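Local structure of DNA polymerase (Bacillus phage phi29, 2PYJ) at residues H287-F292 / I323-L328. The protein replicates the viral DNA from a protein primer by highly processive, faithful strand displacement, and proofreads with a 3'-5' exonuclease. The protein carries 2 engineered substitutions. Sequence-based numbering, arbitrary orientation.
Sequences HIRCEF and IADLWL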
ATOM      1  N   HIS G 287     -23.264 -17.617  -2.223  1.00  9.87           N
ATOM      2  CA  HIS G 287     -23.954 -16.931  -1.132  1.00 12.30           C
ATOM      3  C   HIS G 287     -24.635 -17.979  -0.257  1.00 13.45           C
ATOM      4  O   HIS G 287     -25.472 -18.749  -0.733  1.00 12.05           O
ATOM      5  CB  HIS G 287     -24.983 -15.923  -1.670  1.00 10.33           C
ATOM      6  CG  HIS G 287     -25.642 -15.095  -0.601  1.00 10.66           C
ATOM      7  ND1 HIS G 287     -26.880 -14.513  -0.766  1.00  8.22           N
ATOM      8  CD2 HIS G 287     -25.243 -14.776   0.653  1.00 11.07           C
ATOM      9  CE1 HIS G 287     -27.211 -13.865   0.335  1.00  9.79           C
ATOM     10  NE2 HIS G 287     -26.233 -14.009   1.211  1.00 10.15           N
ATOM     11  N   ILE G 288     -24.235 -18.029   1.007  1.00 15.33           N
ATOM     12  CA  ILE G 288     -24.852 -18.919   1.999  1.00 16.68           C
ATOM     13  C   ILE G 288     -25.266 -18.171   3.257  1.00 16.74           C
ATOM     14  O   ILE G 288     -24.745 -17.091   3.558  1.00 17.72           O
ATOM     15  CB  ILE G 288     -23.904 -20.086   2.424  1.00 19.35           C
ATOM     16  CG1 ILE G 288     -22.702 -19.559   3.234  1.00 19.93           C
ATOM     17  CG2 ILE G 288     -23.449 -20.897   1.187  1.00 19.05           C
ATOM     18  CD1 ILE G 288     -21.887 -20.645   3.894  1.00 22.32           C
ATOM     19  N   ARG G 289     -26.234 -18.751   3.965  1.00 15.89           N
ATOM     20  CA  ARG G 289     -26.486 -18.454   5.366  1.00 15.51           C
ATOM     21  C   ARG G 289     -26.307 -19.764   6.130  1.00 14.79           C
ATOM     22  O   ARG G 289     -26.813 -20.802   5.702  1.00 14.06           O
ATOM     23  CB  ARG G 289     -27.888 -17.888   5.570  1.00 16.53           C
ATOM     24  CG  ARG G 289     -28.008 -16.391   5.243  1.00 19.44           C
ATOM     25  CD  ARG G 289     -29.412 -15.853   5.541  1.00 22.71           C
ATOM     26  NE  ARG G 289     -30.377 -16.228   4.504  1.00 25.80           N
ATOM     27  CZ  ARG G 289     -30.640 -15.514   3.404  1.00 27.81           C
ATOM     28  NH1 ARG G 289     -30.020 -14.358   3.170  1.00 27.39           N
ATOM     29  NH2 ARG G 289     -31.536 -15.960   2.527  1.00 28.47           N
ATOM     30  N   CYS G 290     -25.560 -19.720   7.236  1.00 13.19           N
ATOM     31  CA  CYS G 290     -25.304 -20.916   8.039  1.00 13.26           C
ATOM     32  C   CYS G 290     -24.979 -20.593   9.491  1.00 12.85           C
ATOM     33  O   CYS G 290     -24.859 -19.422   9.885  1.00 13.89           O
ATOM     34  CB  CYS G 290     -24.140 -21.730   7.431  1.00 14.11           C
ATOM     35  SG  CYS G 290     -22.494 -20.944   7.622  1.00 16.52           S
ATOM     36  N   GLU G 291     -24.873 -21.649  10.288  1.00 11.87           N
ATOM     37  CA  GLU G 291     -24.251 -21.590  11.611  1.00 10.90           C
ATOM     38  C   GLU G 291     -23.044 -22.508  11.566  1.00  9.94           C
ATOM     39  O   GLU G 291     -22.976 -23.376  10.703  1.00  9.52           O
ATOM     40  CB  GLU G 291     -25.240 -22.011  12.683  1.00 11.98           C
ATOM     41  CG  GLU G 291     -26.528 -21.206  12.618  1.00 14.49           C
ATOM     42  CD  GLU G 291     -27.468 -21.508  13.736  1.00 16.06           C
ATOM     43  OE1 GLU G 291     -28.539 -22.070  13.458  1.00 18.51           O
ATOM     44  OE2 GLU G 291     -27.145 -21.186  14.889  1.00 15.98           O
ATOM     45  N   PHE G 292     -22.081 -22.307  12.460  1.00  7.85           N
ATOM     46  CA  PHE G 292     -20.851 -23.109  12.431  1.00  8.68           C
ATOM     47  C   PHE G 292     -20.208 -23.279  13.796  1.00 10.93           C
ATOM     48  O   PHE G 292     -20.428 -22.485  14.692  1.00  8.40           O
ATOM     49  CB  PHE G 292     -19.825 -22.529  11.432  1.00  9.64           C
ATOM     50  CG  PHE G 292     -19.480 -21.074  11.686  1.00  9.96           C
ATOM     51  CD1 PHE G 292     -18.514 -20.726  12.636  1.00 10.05           C
ATOM     52  CD2 PHE G 292     -20.122 -20.054  10.969  1.00  9.41           C
ATOM     53  CE1 PHE G 292     -18.199 -19.386  12.871  1.00 10.83           C
ATOM     54  CE2 PHE G 292     -19.814 -18.728  11.201  1.00  9.71           C
ATOM     55  CZ  PHE G 292     -18.853 -18.393  12.155  1.00 10.03           C
ATOM     56  N   ILE G 323     -26.994 -16.126  12.710  1.00 14.36           N
ATOM     57  CA  ILE G 323     -26.838 -16.722  11.368  1.00 16.89           C
ATOM     58  C   ILE G 323     -25.789 -15.960  10.571  1.00 17.55           C
ATOM     59  O   ILE G 323     -25.938 -14.746  10.332  1.00 20.55           O
ATOM     60  CB  ILE G 323     -28.175 -16.720  10.559  1.00 18.36           C
ATOM     61  CG1 ILE G 323     -29.353 -17.216  11.413  1.00 19.01           C
ATOM     62  CG2 ILE G 323     -28.029 -17.535   9.237  1.00 18.03           C
ATOM     63  CD1 ILE G 323     -29.165 -18.596  12.024  1.00 19.92           C
ATOM     64  N   ALA G 324     -24.723 -16.652  10.173  1.00 14.95           N
ATOM     65  CA  ALA G 324     -23.684 -16.041   9.365  1.00 14.68           C
ATOM     66  C   ALA G 324     -24.134 -15.987   7.916  1.00 16.82           C
ATOM     67  O   ALA G 324     -24.476 -17.014   7.316  1.00 15.96           O
ATOM     68  CB  ALA G 324     -22.376 -16.802   9.498  1.00 15.24           C
ATOM     69  N   ASP G 325     -24.127 -14.779   7.364  1.00 17.57           N
ATOM     70  CA  ASP G 325     -24.587 -14.524   6.011  1.00 16.72           C
ATOM     71  C   ASP G 325     -23.368 -14.161   5.168  1.00 15.85           C
ATOM     72  O   ASP G 325     -22.864 -13.041   5.242  1.00 14.42           O
ATOM     73  CB  ASP G 325     -25.640 -13.391   6.022  1.00 18.35           C
ATOM     74  CG  ASP G 325     -26.344 -13.222   4.681  1.00 18.61           C
ATOM     75  OD1 ASP G 325     -25.680 -13.306   3.630  1.00 18.38           O
ATOM     76  OD2 ASP G 325     -27.563 -12.997   4.683  1.00 20.32           O
ATOM     77  N   LEU G 326     -22.912 -15.116   4.351  1.00 13.64           N
ATOM     78  CA  LEU G 326     -21.583 -15.047   3.735  1.00 14.79           C
ATOM     79  C   LEU G 326     -21.596 -15.264   2.230  1.00 13.87           C
ATOM     80  O   LEU G 326     -22.332 -16.119   1.726  1.00 10.88           O
ATOM     81  CB  LEU G 326     -20.663 -16.099   4.377  1.00 15.28           C
ATOM     82  CG  LEU G 326     -20.623 -16.133   5.908  1.00 17.46           C
ATOM     83  CD1 LEU G 326     -19.925 -17.398   6.409  1.00 17.39           C
ATOM     84  CD2 LEU G 326     -19.965 -14.884   6.467  1.00 16.81           C
ATOM     85  N   TRP G 327     -20.776 -14.481   1.522  1.00 13.13           N
ATOM     86  CA  TRP G 327     -20.450 -14.737   0.120  1.00 13.06           C
ATOM     87  C   TRP G 327     -19.026 -15.255   0.086  1.00 13.66           C
ATOM     88  O   TRP G 327     -18.110 -14.565   0.505  1.00 14.35           O
ATOM     89  CB  TRP G 327     -20.552 -13.469  -0.706  1.00 14.11           C
ATOM     90  CG  TRP G 327     -21.948 -12.984  -0.922  1.00 14.00           C
ATOM     91  CD1 TRP G 327     -22.726 -12.308  -0.035  1.00 12.61           C
ATOM     92  CD2 TRP G 327     -22.721 -13.117  -2.113  1.00 14.26           C
ATOM     93  NE1 TRP G 327     -23.935 -12.011  -0.594  1.00 11.77           N
ATOM     94  CE2 TRP G 327     -23.963 -12.493  -1.873  1.00 13.73           C
ATOM     95  CE3 TRP G 327     -22.487 -13.706  -3.360  1.00 14.24           C
ATOM     96  CZ2 TRP G 327     -24.978 -12.448  -2.829  1.00 14.24           C
ATOM     97  CZ3 TRP G 327     -23.489 -13.654  -4.316  1.00 14.91           C
ATOM     98  CH2 TRP G 327     -24.724 -13.031  -4.042  1.00 13.46           C
ATOM     99  N   LEU G 328     -18.838 -16.483  -0.391  1.00 11.71           N
ATOM    100  CA  LEU G 328     -17.541 -17.136  -0.298  1.00 12.94           C
ATOM    101  C   LEU G 328     -17.115 -17.708  -1.627  1.00 12.32           C
ATOM    102  O   LEU G 328     -17.922 -18.333  -2.315  1.00 13.18           O
ATOM    103  CB  LEU G 328     -17.602 -18.280   0.725  1.00 15.29           C
ATOM    104  CG  LEU G 328     -18.010 -17.943   2.167  1.00 16.71           C
ATOM    105  CD1 LEU G 328     -18.496 -19.184   2.874  1.00 17.46           C
ATOM    106  CD2 LEU G 328     -16.853 -17.308   2.911  1.00 19.18           C
TER
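His287 and Trp327 face each other as a non-hydrogen-bonded pair of an antiparallel β-sheet in the polymerization region of this family B polymerase, and the histidine illustrates how one side chain can use its CB, its ring face and its ring edge. CB sits over the centre of the indole six-membered ring, 3.4 Å from the centroid, in a CH-pi contact. His287 CG lies 3.3 Å from Trp327 CE2, while His287 ND1 rests against Trp327 CZ2 and His287 CD2 against Trp327 NE1. The imidazole and the five-membered ring form an offset stack, planes only 5° apart. A chi1 of -175° places CG opposite the backbone N, and from there the ring reaches Asp325: CE1 lies nearer to OD1 than to Trp327 NE1, and NE2 donates to OD1 at 2.6 Å, in the imidazole plane, on the syn side but 20° out of the carboxylate plane. Stack and bond together fix the ring's rotation. Asp325 OD2 accepts a longer hydrogen bond, part of a salt bridge, from Arg289 NH1 at 3.2 Å, from above the carboxylate plane; Arg289 NE pairs with Glu346 on neighbouring strand 340-356. On the opposite, buried face, Ile288 CD1 meets Leu328 CD1, and Ala324 CB touches the Phe292 ring edge at CE2, 3.6 Å away.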